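Arginyl-trna synthetase (Thermus thermophilus, PDB 1IQ0) probably attaches L-arginine to tRNA(Arg) at the expense of ATP, releasing AMP and diphosphate, as a monomeric class I aminoacyl-tRNA synthetase. Local coordinates at residues V145-D151 with Y234-E240; R213-N217 with W239-R245; G318-R322 with L332-A336; V112-K116 with Q155-T159. All coordinates share one frame; numbering follows the deposited sequence.

Contact 1. Residues V145-D151 with Y234-E240; sequences VLNYIDD and YDLLVWE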
loop_
_atom_site.group_PDB
_atom_site.type_symbol
_atom_site.label_atom_id
_atom_site.label_comp_id
_atom_site.label_asym_id
_atom_site.label_seq_id
_atom_site.Cartn_x
_atom_site.Cartn_y
_atom_site.Cartn_z
ATOM N N VAL A 145 11.405 1.428 -2.182
ATOM C CA VAL A 145 10.750 0.145 -2.403
ATOM C C VAL A 145 11.782 -0.918 -2.788
ATOM O O VAL A 145 12.542 -0.759 -3.745
ATOM C CB VAL A 145 9.677 0.273 -3.513
ATOM C CG1 VAL A 145 9.144 -1.104 -3.908
ATOM C CG2 VAL A 145 8.533 1.149 -3.017
ATOM N N LEU A 146 11.802 -2.003 -2.029
ATOM C CA LEU A 146 12.744 -3.083 -2.278
ATOM C C LEU A 146 12.024 -4.346 -2.724
ATOM O O LEU A 146 10.965 -4.679 -2.197
ATOM C CB LEU A 146 13.545 -3.370 -1.002
ATOM C CG LEU A 146 14.591 -4.494 -0.996
ATOM C CD1 LEU A 146 15.548 -4.268 0.160
ATOM C CD2 LEU A 146 13.915 -5.866 -0.870
ATOM N N ASN A 147 12.601 -5.035 -3.706
ATOM C CA ASN A 147 12.046 -6.290 -4.203
ATOM C C ASN A 147 13.125 -7.361 -3.968
ATOM O O ASN A 147 14.207 -7.295 -4.550
ATOM C CB ASN A 147 11.708 -6.165 -5.693
ATOM C CG ASN A 147 10.970 -7.384 -6.239
ATOM O OD1 ASN A 147 10.493 -7.375 -7.379
ATOM N ND2 ASN A 147 10.875 -8.434 -5.434
ATOM N N TYR A 148 12.832 -8.322 -3.091
ATOM C CA TYR A 148 13.774 -9.389 -2.746
ATOM C C TYR A 148 13.705 -10.531 -3.749
ATOM O O TYR A 148 12.638 -11.083 -3.985
ATOM C CB TYR A 148 13.474 -9.920 -1.338
ATOM C CG TYR A 148 14.165 -11.226 -0.997
ATOM C CD1 TYR A 148 15.557 -11.295 -0.890
ATOM C CD2 TYR A 148 13.427 -12.396 -0.805
ATOM C CE1 TYR A 148 16.201 -12.500 -0.601
ATOM C CE2 TYR A 148 14.057 -13.607 -0.514
ATOM C CZ TYR A 148 15.447 -13.650 -0.414
ATOM O OH TYR A 148 16.076 -14.833 -0.109
ATOM N N ILE A 149 14.851 -10.884 -4.325
ATOM C CA ILE A 149 14.916 -11.943 -5.328
ATOM C C ILE A 149 15.621 -13.188 -4.770
ATOM O O ILE A 149 16.834 -13.189 -4.574
ATOM C CB ILE A 149 15.676 -11.447 -6.596
ATOM C CG1 ILE A 149 15.179 -10.051 -7.006
ATOM C CG2 ILE A 149 15.475 -12.429 -7.748
ATOM C CD1 ILE A 149 13.688 -9.979 -7.388
ATOM N N ASP A 150 14.852 -14.240 -4.509
ATOM C CA ASP A 150 15.406 -15.485 -3.974
ATOM C C ASP A 150 15.951 -16.313 -5.145
ATOM O O ASP A 150 15.336 -17.283 -5.581
ATOM C CB ASP A 150 14.312 -16.268 -3.228
ATOM C CG ASP A 150 14.868 -17.472 -2.457
ATOM O OD1 ASP A 150 16.062 -17.771 -2.601
ATOM O OD2 ASP A 150 14.109 -18.128 -1.709
ATOM N N ASP A 151 17.110 -15.924 -5.656
ATOM C CA ASP A 151 17.691 -16.617 -6.796
ATOM C C ASP A 151 18.400 -17.933 -6.485
ATOM O O ASP A 151 18.909 -18.570 -7.396
ATOM C CB ASP A 151 18.661 -15.693 -7.536
ATOM C CG ASP A 151 19.841 -15.294 -6.684
ATOM O OD1 ASP A 151 20.956 -15.182 -7.236
ATOM O OD2 ASP A 151 19.649 -15.083 -5.467
ATOM N N TYR A 234 9.699 0.335 -8.268
ATOM C CA TYR A 234 10.756 -0.269 -7.459
ATOM C C TYR A 234 12.036 0.543 -7.492
ATOM O O TYR A 234 12.415 1.081 -8.534
ATOM C CB TYR A 234 11.086 -1.690 -7.938
ATOM C CG TYR A 234 9.904 -2.622 -8.002
ATOM C CD1 TYR A 234 9.102 -2.678 -9.140
ATOM C CD2 TYR A 234 9.567 -3.432 -6.914
ATOM C CE1 TYR A 234 7.996 -3.518 -9.201
ATOM C CE2 TYR A 234 8.456 -4.272 -6.960
ATOM C CZ TYR A 234 7.677 -4.308 -8.109
ATOM O OH TYR A 234 6.570 -5.112 -8.160
ATOM N N ASP A 235 12.711 0.622 -6.350
ATOM C CA ASP A 235 13.976 1.340 -6.275
ATOM C C ASP A 235 15.149 0.361 -6.205
ATOM O O ASP A 235 16.174 0.548 -6.863
ATOM C CB ASP A 235 14.017 2.235 -5.038
ATOM C CG ASP A 235 12.968 3.320 -5.073
ATOM O OD1 ASP A 235 11.985 3.220 -4.308
ATOM O OD2 ASP A 235 13.129 4.269 -5.873
ATOM N N LEU A 236 14.990 -0.690 -5.407
ATOM C CA LEU A 236 16.064 -1.653 -5.219
ATOM C C LEU A 236 15.681 -3.110 -5.420
ATOM O O LEU A 236 14.549 -3.523 -5.181
ATOM C CB LEU A 236 16.626 -1.522 -3.805
ATOM C CG LEU A 236 17.082 -0.155 -3.302
ATOM C CD1 LEU A 236 17.047 -0.143 -1.776
ATOM C CD2 LEU A 236 18.481 0.150 -3.830
ATOM N N LEU A 237 16.665 -3.882 -5.842
ATOM C CA LEU A 237 16.524 -5.315 -6.021
ATOM C C LEU A 237 17.631 -5.872 -5.142
ATOM O O LEU A 237 18.744 -5.370 -5.172
ATOM C CB LEU A 237 16.798 -5.710 -7.471
ATOM C CG LEU A 237 15.665 -6.192 -8.381
ATOM C CD1 LEU A 237 14.464 -5.286 -8.309
ATOM C CD2 LEU A 237 16.208 -6.281 -9.801
ATOM N N VAL A 238 17.320 -6.871 -4.327
ATOM C CA VAL A 238 18.334 -7.505 -3.507
ATOM C C VAL A 238 18.252 -9.001 -3.769
ATOM O O VAL A 238 17.207 -9.622 -3.566
ATOM C CB VAL A 238 18.135 -7.234 -1.998
ATOM C CG1 VAL A 238 19.072 -8.117 -1.199
ATOM C CG2 VAL A 238 18.447 -5.771 -1.687
ATOM N N TRP A 239 19.364 -9.566 -4.230
ATOM C CA TRP A 239 19.451 -10.986 -4.547
ATOM C C TRP A 239 20.015 -11.818 -3.393
ATOM O O TRP A 239 20.993 -11.437 -2.746
ATOM C CB TRP A 239 20.322 -11.186 -5.807
ATOM C CG TRP A 239 19.777 -10.502 -7.050
ATOM C CD1 TRP A 239 19.550 -9.165 -7.215
ATOM C CD2 TRP A 239 19.356 -11.129 -8.272
ATOM N NE1 TRP A 239 19.013 -8.921 -8.454
ATOM C CE2 TRP A 239 18.880 -10.107 -9.125
ATOM C CE3 TRP A 239 19.332 -12.455 -8.727
ATOM C CZ2 TRP A 239 18.382 -10.366 -10.412
ATOM C CZ3 TRP A 239 18.837 -12.717 -10.010
ATOM C CH2 TRP A 239 18.368 -11.675 -10.835
ATOM N N GLU A 240 19.393 -12.967 -3.144
ATOM C CA GLU A 240 19.843 -13.865 -2.093
ATOM C C GLU A 240 21.334 -14.202 -2.249
ATOM O O GLU A 240 22.077 -14.208 -1.263
ATOM C CB GLU A 240 19.003 -15.149 -2.115
ATOM C CG GLU A 240 19.415 -16.197 -1.080
ATOM C CD GLU A 240 19.323 -15.685 0.351
ATOM O OE1 GLU A 240 18.403 -14.900 0.658
ATOM O OE2 GLU A 240 20.160 -16.081 1.177
#

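Contact 2. Residues R213-N217 with W239-R245; sequences REEVN and WESDIVR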
loop_
_atom_site.group_PDB
_atom_site.type_symbol
_atom_site.label_atom_id
_atom_site.label_comp_id
_atom_site.label_asym_id
_atom_site.label_seq_id
_atom_site.Cartn_x
_atom_site.Cartn_y
_atom_site.Cartn_z
ATOM N N ARG A 213 22.810 -17.440 -12.057
ATOM C CA ARG A 213 22.094 -16.185 -11.921
ATOM C C ARG A 213 21.487 -15.671 -13.229
ATOM O O ARG A 213 20.337 -15.219 -13.245
ATOM C CB ARG A 213 22.970 -15.083 -11.318
ATOM C CG ARG A 213 22.102 -13.867 -10.981
ATOM C CD ARG A 213 22.836 -12.548 -10.863
ATOM N NE ARG A 213 23.341 -12.314 -9.522
ATOM C CZ ARG A 213 23.249 -11.154 -8.879
ATOM N NH1 ARG A 213 22.663 -10.107 -9.444
ATOM N NH2 ARG A 213 23.754 -11.043 -7.663
ATOM N N GLU A 214 22.247 -15.728 -14.318
ATOM C CA GLU A 214 21.736 -15.244 -15.601
ATOM C C GLU A 214 20.476 -15.990 -16.002
ATOM O O GLU A 214 19.515 -15.382 -16.480
ATOM C CB GLU A 214 22.796 -15.378 -16.697
ATOM C CG GLU A 214 24.074 -14.621 -16.387
ATOM C CD GLU A 214 23.797 -13.225 -15.866
ATOM O OE1 GLU A 214 23.177 -12.428 -16.604
ATOM O OE2 GLU A 214 24.189 -12.928 -14.715
ATOM N N GLU A 215 20.474 -17.305 -15.802
ATOM C CA GLU A 215 19.301 -18.101 -16.134
ATOM C C GLU A 215 18.087 -17.635 -15.322
ATOM O O GLU A 215 16.972 -17.592 -15.836
ATOM C CB GLU A 215 19.566 -19.589 -15.871
ATOM C CG GLU A 215 20.441 -20.261 -16.933
ATOM C CD GLU A 215 21.935 -20.037 -16.731
ATOM O OE1 GLU A 215 22.326 -19.176 -15.913
ATOM O OE2 GLU A 215 22.727 -20.728 -17.404
ATOM N N VAL A 216 18.309 -17.294 -14.053
ATOM C CA VAL A 216 17.232 -16.825 -13.190
ATOM C C VAL A 216 16.791 -15.436 -13.641
ATOM O O VAL A 216 15.597 -15.138 -13.708
ATOM C CB VAL A 216 17.692 -16.739 -11.709
ATOM C CG1 VAL A 216 16.647 -15.989 -10.876
ATOM C CG2 VAL A 216 17.909 -18.143 -11.142
ATOM N N ASN A 217 17.768 -14.589 -13.956
ATOM C CA ASN A 217 17.487 -13.228 -14.388
ATOM C C ASN A 217 16.551 -13.186 -15.597
ATOM O O ASN A 217 15.728 -12.278 -15.702
ATOM C CB ASN A 217 18.791 -12.502 -14.720
ATOM C CG ASN A 217 18.607 -11.001 -14.838
ATOM O OD1 ASN A 217 18.986 -10.393 -15.838
ATOM N ND2 ASN A 217 18.030 -10.395 -13.812
ATOM N N TRP A 239 19.364 -9.566 -4.230
ATOM C CA TRP A 239 19.451 -10.986 -4.547
ATOM C C TRP A 239 20.015 -11.818 -3.393
ATOM O O TRP A 239 20.993 -11.437 -2.746
ATOM C CB TRP A 239 20.322 -11.186 -5.807
ATOM C CG TRP A 239 19.777 -10.502 -7.050
ATOM C CD1 TRP A 239 19.550 -9.165 -7.215
ATOM C CD2 TRP A 239 19.356 -11.129 -8.272
ATOM N NE1 TRP A 239 19.013 -8.921 -8.454
ATOM C CE2 TRP A 239 18.880 -10.107 -9.125
ATOM C CE3 TRP A 239 19.332 -12.455 -8.727
ATOM C CZ2 TRP A 239 18.382 -10.366 -10.412
ATOM C CZ3 TRP A 239 18.837 -12.717 -10.010
ATOM C CH2 TRP A 239 18.368 -11.675 -10.835
ATOM N N GLU A 240 19.393 -12.967 -3.144
ATOM C CA GLU A 240 19.843 -13.865 -2.093
ATOM C C GLU A 240 21.334 -14.202 -2.249
ATOM O O GLU A 240 22.077 -14.208 -1.263
ATOM C CB GLU A 240 19.003 -15.149 -2.115
ATOM C CG GLU A 240 19.415 -16.197 -1.080
ATOM C CD GLU A 240 19.323 -15.685 0.351
ATOM O OE1 GLU A 240 18.403 -14.900 0.658
ATOM O OE2 GLU A 240 20.160 -16.081 1.177
ATOM N N SER A 241 21.780 -14.486 -3.474
ATOM C CA SER A 241 23.196 -14.808 -3.684
ATOM C C SER A 241 24.117 -13.656 -3.275
ATOM O O SER A 241 25.243 -13.890 -2.835
ATOM C CB SER A 241 23.467 -15.216 -5.142
ATOM O OG SER A 241 23.075 -14.218 -6.060
ATOM N N ASP A 242 23.655 -12.417 -3.423
ATOM C CA ASP A 242 24.465 -11.267 -3.000
ATOM C C ASP A 242 24.427 -11.169 -1.472
ATOM O O ASP A 242 25.401 -10.754 -0.844
ATOM C CB ASP A 242 23.944 -9.970 -3.622
ATOM C CG ASP A 242 24.225 -9.892 -5.112
ATOM O OD1 ASP A 242 23.359 -9.396 -5.868
ATOM O OD2 ASP A 242 25.317 -10.325 -5.524
ATOM N N ILE A 243 23.300 -11.550 -0.875
ATOM C CA ILE A 243 23.174 -11.525 0.581
ATOM C C ILE A 243 24.175 -12.527 1.177
ATOM O O ILE A 243 24.768 -12.281 2.226
ATOM C CB ILE A 243 21.728 -11.885 1.031
ATOM C CG1 ILE A 243 20.807 -10.678 0.824
ATOM C CG2 ILE A 243 21.722 -12.342 2.488
ATOM C CD1 ILE A 243 19.342 -10.907 1.259
ATOM N N VAL A 244 24.362 -13.653 0.494
ATOM C CA VAL A 244 25.303 -14.676 0.945
ATOM C C VAL A 244 26.742 -14.151 0.834
ATOM O O VAL A 244 27.527 -14.273 1.777
ATOM C CB VAL A 244 25.152 -15.985 0.110
ATOM C CG1 VAL A 244 26.312 -16.962 0.415
ATOM C CG2 VAL A 244 23.813 -16.654 0.437
ATOM N N ARG A 245 27.079 -13.556 -0.307
ATOM C CA ARG A 245 28.419 -13.015 -0.517
ATOM C C ARG A 245 28.742 -11.917 0.497
ATOM O O ARG A 245 29.883 -11.792 0.946
ATOM C CB ARG A 245 28.563 -12.443 -1.940
ATOM C CG ARG A 245 30.016 -12.104 -2.329
ATOM C CD ARG A 245 30.153 -11.524 -3.743
ATOM N NE ARG A 245 29.271 -12.194 -4.700
ATOM C CZ ARG A 245 28.011 -11.827 -4.943
ATOM N NH1 ARG A 245 27.483 -10.784 -4.301
ATOM N NH2 ARG A 245 27.269 -12.511 -5.809
HETATM O O HOH W 1 25.275 -13.457 -7.321
#

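Contact 3. Residues G318-R322 with L332-A336; sequences GLRFR and LRTSA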
loop_
_atom_site.group_PDB
_atom_site.type_symbol
_atom_site.label_atom_id
_atom_site.label_comp_id
_atom_site.label_asym_id
_atom_site.label_seq_id
_atom_site.Cartn_x
_atom_site.Cartn_y
_atom_site.Cartn_z
ATOM N N GLY A 318 27.485 -4.772 3.813
ATOM C CA GLY A 318 28.054 -5.809 2.970
ATOM C C GLY A 318 27.522 -5.829 1.548
ATOM O O GLY A 318 28.234 -6.212 0.616
ATOM N N LEU A 319 26.269 -5.413 1.377
ATOM C CA LEU A 319 25.630 -5.383 0.064
ATOM C C LEU A 319 26.143 -4.218 -0.794
ATOM O O LEU A 319 26.335 -3.099 -0.299
ATOM C CB LEU A 319 24.107 -5.284 0.251
ATOM C CG LEU A 319 23.183 -6.480 -0.046
ATOM C CD1 LEU A 319 23.939 -7.791 -0.035
ATOM C CD2 LEU A 319 22.038 -6.498 0.970
ATOM N N ARG A 320 26.368 -4.496 -2.077
ATOM C CA ARG A 320 26.851 -3.510 -3.043
ATOM C C ARG A 320 25.847 -3.403 -4.180
ATOM O O ARG A 320 25.256 -4.407 -4.586
ATOM C CB ARG A 320 28.213 -3.928 -3.600
ATOM C CG ARG A 320 29.328 -3.851 -2.586
ATOM C CD ARG A 320 30.645 -4.378 -3.136
ATOM N NE ARG A 320 31.711 -4.212 -2.155
ATOM C CZ ARG A 320 32.247 -3.039 -1.826
ATOM N NH1 ARG A 320 31.824 -1.923 -2.411
ATOM N NH2 ARG A 320 33.190 -2.977 -0.894
ATOM N N PHE A 321 25.679 -2.195 -4.710
ATOM C CA PHE A 321 24.709 -1.947 -5.768
ATOM C C PHE A 321 25.231 -1.284 -7.044
ATOM O O PHE A 321 26.261 -0.612 -7.039
ATOM C CB PHE A 321 23.566 -1.094 -5.213
ATOM C CG PHE A 321 22.783 -1.768 -4.136
ATOM C CD1 PHE A 321 23.301 -1.886 -2.858
ATOM C CD2 PHE A 321 21.549 -2.344 -4.419
ATOM C CE1 PHE A 321 22.607 -2.575 -1.875
ATOM C CE2 PHE A 321 20.846 -3.037 -3.442
ATOM C CZ PHE A 321 21.371 -3.155 -2.172
ATOM N N ARG A 322 24.480 -1.473 -8.128
ATOM C CA ARG A 322 24.795 -0.909 -9.437
ATOM C C ARG A 322 23.479 -0.824 -10.213
ATOM O O ARG A 322 22.454 -1.335 -9.757
ATOM C CB ARG A 322 25.790 -1.810 -10.187
ATOM C CG ARG A 322 25.234 -3.182 -10.525
ATOM C CD ARG A 322 26.297 -4.127 -11.093
ATOM N NE ARG A 322 26.800 -3.692 -12.391
ATOM C CZ ARG A 322 27.956 -3.065 -12.576
ATOM N NH1 ARG A 322 28.743 -2.798 -11.541
ATOM N NH2 ARG A 322 28.324 -2.698 -13.797
ATOM N N LEU A 332 16.129 1.856 -11.481
ATOM C CA LEU A 332 16.207 0.692 -10.604
ATOM C C LEU A 332 17.652 0.228 -10.373
ATOM O O LEU A 332 18.435 0.123 -11.316
ATOM C CB LEU A 332 15.367 -0.448 -11.188
ATOM C CG LEU A 332 15.303 -1.774 -10.425
ATOM C CD1 LEU A 332 14.834 -1.541 -8.992
ATOM C CD2 LEU A 332 14.349 -2.721 -11.157
ATOM N N ARG A 333 17.999 -0.034 -9.114
ATOM C CA ARG A 333 19.342 -0.499 -8.765
ATOM C C ARG A 333 19.270 -1.897 -8.144
ATOM O O ARG A 333 18.338 -2.220 -7.403
ATOM C CB ARG A 333 20.025 0.471 -7.788
ATOM C CG ARG A 333 20.563 1.768 -8.413
ATOM C CD ARG A 333 21.110 2.732 -7.340
ATOM N NE ARG A 333 22.395 2.336 -6.750
ATOM C CZ ARG A 333 22.622 2.187 -5.439
ATOM N NH1 ARG A 333 21.654 2.384 -4.543
ATOM N NH2 ARG A 333 23.840 1.869 -5.005
ATOM N N THR A 334 20.266 -2.723 -8.441
ATOM C CA THR A 334 20.294 -4.088 -7.936
ATOM C C THR A 334 21.562 -4.388 -7.152
ATOM O O THR A 334 22.607 -3.785 -7.390
ATOM C CB THR A 334 20.235 -5.109 -9.105
ATOM O OG1 THR A 334 20.247 -6.447 -8.588
ATOM C CG2 THR A 334 21.450 -4.941 -10.022
ATOM N N SER A 335 21.465 -5.311 -6.202
ATOM C CA SER A 335 22.654 -5.729 -5.474
ATOM C C SER A 335 23.423 -6.510 -6.541
ATOM O O SER A 335 22.821 -7.038 -7.483
ATOM C CB SER A 335 22.291 -6.661 -4.318
ATOM O OG SER A 335 21.571 -7.788 -4.787
ATOM N N ALA A 336 24.740 -6.577 -6.399
ATOM C CA ALA A 336 25.575 -7.290 -7.357
ATOM C C ALA A 336 26.963 -7.558 -6.773
ATOM O O ALA A 336 27.327 -7.017 -5.733
ATOM C CB ALA A 336 25.692 -6.471 -8.650
#

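Contact 4. Residues V112-K116 with Q155-T159; sequences VNPNK and QAAET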
loop_
_atom_site.group_PDB
_atom_site.type_symbol
_atom_site.label_atom_id
_atom_site.label_comp_id
_atom_site.label_asym_id
_atom_site.label_seq_id
_atom_site.Cartn_x
_atom_site.Cartn_y
_atom_site.Cartn_z
ATOM N N VAL A 112 8.604 -12.364 -5.338
ATOM C CA VAL A 112 8.109 -13.708 -5.611
ATOM C C VAL A 112 9.238 -14.596 -6.106
ATOM O O VAL A 112 10.256 -14.099 -6.594
ATOM C CB VAL A 112 7.003 -13.690 -6.695
ATOM C CG1 VAL A 112 5.853 -12.790 -6.251
ATOM C CG2 VAL A 112 7.575 -13.193 -8.011
ATOM N N ASN A 113 9.068 -15.908 -5.965
ATOM C CA ASN A 113 10.079 -16.826 -6.449
ATOM C C ASN A 113 10.242 -16.552 -7.939
ATOM O O ASN A 113 9.260 -16.502 -8.680
ATOM C CB ASN A 113 9.650 -18.275 -6.209
ATOM C CG ASN A 113 9.818 -18.690 -4.760
ATOM O OD1 ASN A 113 10.831 -18.390 -4.139
ATOM N ND2 ASN A 113 8.829 -19.391 -4.222
ATOM N N PRO A 114 11.487 -16.338 -8.393
ATOM C CA PRO A 114 11.723 -16.064 -9.815
ATOM C C PRO A 114 11.811 -17.357 -10.623
ATOM O O PRO A 114 12.824 -17.624 -11.257
ATOM C CB PRO A 114 13.037 -15.295 -9.798
ATOM C CG PRO A 114 13.784 -15.958 -8.655
ATOM C CD PRO A 114 12.708 -16.124 -7.592
ATOM N N ASN A 115 10.737 -18.140 -10.619
ATOM C CA ASN A 115 10.746 -19.425 -11.306
ATOM C C ASN A 115 9.577 -19.680 -12.262
ATOM O O ASN A 115 9.527 -20.722 -12.909
ATOM C CB ASN A 115 10.800 -20.538 -10.256
ATOM C CG ASN A 115 9.511 -20.647 -9.469
ATOM O OD1 ASN A 115 8.889 -19.632 -9.135
ATOM N ND2 ASN A 115 9.100 -21.878 -9.165
ATOM N N LYS A 116 8.644 -18.734 -12.350
ATOM C CA LYS A 116 7.477 -18.858 -13.233
ATOM C C LYS A 116 6.640 -17.576 -13.186
ATOM O O LYS A 116 6.923 -16.682 -12.389
ATOM C CB LYS A 116 6.620 -20.069 -12.830
ATOM C CG LYS A 116 5.987 -19.995 -11.439
ATOM C CD LYS A 116 5.412 -21.358 -11.060
ATOM C CE LYS A 116 4.245 -21.258 -10.083
ATOM N NZ LYS A 116 4.601 -20.627 -8.797
ATOM N N GLN A 155 12.707 -23.546 -5.495
ATOM C CA GLN A 155 11.706 -23.326 -6.537
ATOM C C GLN A 155 12.360 -22.935 -7.857
ATOM O O GLN A 155 11.936 -23.392 -8.921
ATOM C CB GLN A 155 10.691 -22.266 -6.101
ATOM C CG GLN A 155 9.833 -22.714 -4.926
ATOM C CD GLN A 155 9.236 -24.101 -5.138
ATOM O OE1 GLN A 155 8.440 -24.318 -6.055
ATOM N NE2 GLN A 155 9.629 -25.051 -4.290
ATOM N N ALA A 156 13.392 -22.102 -7.793
ATOM C CA ALA A 156 14.104 -21.690 -8.999
ATOM C C ALA A 156 14.919 -22.875 -9.524
ATOM O O ALA A 156 15.084 -23.050 -10.734
ATOM C CB ALA A 156 15.030 -20.521 -8.695
ATOM N N ALA A 157 15.439 -23.688 -8.613
ATOM C CA ALA A 157 16.220 -24.845 -9.028
ATOM C C ALA A 157 15.322 -25.823 -9.781
ATOM O O ALA A 157 15.723 -26.390 -10.790
ATOM C CB ALA A 157 16.843 -25.538 -7.809
ATOM N N GLU A 158 14.100 -26.012 -9.295
ATOM C CA GLU A 158 13.199 -26.945 -9.952
ATOM C C GLU A 158 12.857 -26.551 -11.372
ATOM O O GLU A 158 12.812 -27.413 -12.247
ATOM C CB GLU A 158 11.914 -27.129 -9.150
ATOM C CG GLU A 158 12.136 -27.748 -7.797
ATOM C CD GLU A 158 10.854 -28.246 -7.165
ATOM O OE1 GLU A 158 9.831 -27.532 -7.224
ATOM O OE2 GLU A 158 10.873 -29.354 -6.598
ATOM N N THR A 159 12.627 -25.264 -11.626
ATOM C CA THR A 159 12.280 -24.885 -12.987
ATOM C C THR A 159 13.491 -24.976 -13.900
ATOM O O THR A 159 13.373 -25.442 -15.030
ATOM C CB THR A 159 11.667 -23.462 -13.085
ATOM O OG1 THR A 159 12.684 -22.477 -12.893
ATOM C CG2 THR A 159 10.597 -23.282 -12.048
HETATM O O HOH W 2 13.476 -19.567 -5.758
HETATM O O HOH W 3 7.306 -22.409 -7.178
#

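Contact 1. Residues V145-D151 with Y234-E240
L146, N147, Y148 and I149 pair in parallel with L236, L237, V238 and W239, on two neighbouring strands of the Rossmann-type catalytic domain of this class I synthetase. Backbone bonds run N147 N to L236 O, V238 N to N147 O, I149 N to V238 O and E240 N to I149 O; the third is almost straight, at 178°. Where the ladder starts, V145 O takes two donors, D235 N and L236 N, and V145 N reaches the anti lone pair of D235 OD1 at 2.8 Å. E240 closes the far end. Its CB lies 3.4 Å from D151 OD2, and its CG passes 3.7 Å from Y148 OH. A bend at chi2 (60°) then carries OE1 to the edge of the Y148 ring, where it accepts from the hydroxyl; the modelled 2.5 Å between Y148 OH and E240 OE1 is very short and its exact value doubtful. Carboxylate and ring stand 84° apart, and OE2 pairs with K304. On the face that carries N147 and I149, I149 CG2 sits 4.0 Å above the centroid of the W239 six-membered ring, a CH-pi contact. D151 OD1, bonded to S241, meets that ring's edge 3.5 Å from W239 CE3. F308 and W311 of helix 301-312 pack on L146 and V238, W239 touches L220 of helix 213-229, and strands 104-108 and 333-335 flank the pair.

Contact 2. Residues R213-N217 with W239-R245
The guanidinium of R213 lies flat on the indole of W239, a cation-pi stack at the place where helix 213-229 of the catalytic domain faces the start of helix 240-245, whose N-cap is W239. The planes are 10° apart, R213 CZ is 4.2 Å from the centroid of the five-membered ring, and NH1 stands over the indole. R213 CG rests 3.6 Å from W239 CZ3, with V216 CG1 nearby; a bend at chi3 (-88°) lays the terminal group on the ring. NH2 has two polar partners here. It forms a salt-bridged hydrogen bond with D242 OD1, although it crowds the carboxylate in the model and its exact place is doubtful. It also donates to a water, at 2.9 Å from NH2, and that water donates to S241 OG, whose strongest partner is D151. D242 OD1 is further bonded to S335 OG. The other oxygen, D242 OD2, uses its anti lone pair for R245 NH1 at 2.5 Å and takes a weak bond from R245 NH2, so one carboxylate links two arginines. Lying in the first turn of its helix, D242 is probably also stabilised as an anion by the helix end. W239 NE1 has a weak partner in T334 OG1. N217 ND2, hydrogen-bonded to Y324 OH, comes to the edge of the indole, 3.3 Å from W239 CH2.

Contact 3. Residues G318-R322 with L332-A336
A beta hairpin brings F321 and R322 against S335 and T334, its two strands running antiparallel with a marked twist. R322 and T334 form the hydrogen-bonded pair: T334 N reaches R322 O at 2.9 Å, and R322 N returns a bond to T334 O, in the plane of that carbonyl. F321 with S335 is the non-hydrogen-bonded pair, their CA atoms 4.3 Å apart, and beyond it A336 N binds R320 O. The side chains of this pair diverge, yet S335 CA lies over one face of the F321 ring. Across the strands R333 bends at chi3 (73°) and sets one face of its guanidinium against F321 CB, tightly, with NH2 3.0 Å from that carbon. Ring and guanidinium planes are 44° apart. The hairpin is part of the mixed sheet of the class I synthetase: strand 333-335 lies between strands 320-323 and 236-239, and strand 340-341 follows on the far side of 320-323. E340 of that strand gives R333 a weak, long ion pair, and Y342, just past its end, meets R333 in a cation-pi contact. With an alanine in place of R333, F321 CB would probably lose its flat cover and Y342 its cationic partner. On the face shared by R322 and T334, R322 CD packs 3.4 Å from A336 CB. T334 OG1 donates to S335 O at 2.9 Å.

Contact 4. Residues V112-K116 with Q155-T159
Q155 CG lies over one face of the N113 amide, 3.5 Å from N113 ND2, and Q155 CB lies over a face of the N115 amide, 3.5 Å from N115 ND2. The two asparagines belong to the predicted 'HIGH' region, the signature that in class I synthetases takes part in ATP binding; its opening loop rests here on helix 154-165. The Q155 amide is turned 82° from that of N115 and 45° from that of N113. N115 ND2 gives a weak hydrogen bond to Q155 O, and at 2.7 Å it also donates to a water that donates in turn to Q155 OE1, an oxygen further bonded to Y184 OH. A second water weakly joins N113 OD1 to A156 N. Between the asparagines, P114 is the centre of an inverse gamma turn, which brings N115 CB to 3.7 Å from A156 CA; helix 213-229 reaches the same loop through V216 and Q223. T159 places CG2 anti to its carbonyl carbon, pressed on N115, while OG1 (chi1 73°) turns back to donate to A156 O. A serine here would lack that methyl and would probably open a gap beside the carbonyl and CB of N115. Packing is tight at this point: T159 CG2 is 3.3 Å from N115 CB and 2.9 Å from N115 O.

How the contacts relate
From the N terminus, contact 4 closes first, joining the loop after strand 104-108 to helix 154-165. Contact 1 opens inside that span, at strand 141-149, and closes at strand 236-239, so the two cross. Contact 2 opens at helix 213-229 within contact 1 and closes on helix 240-245, crossing it in turn and sharing W239 and E240. Contact 3 follows in series as a local hairpin. Strands 236-239 and 333-335 are neighbours in one sheet, tying contact 3 to contact 1, and S335 OG reaches D242 of contact 2. P114 touches D150 and V216, linking contact 4 to contacts 1 and 2; contacts 3 and 4 do not touch, their nearest atoms about 11 Å apart.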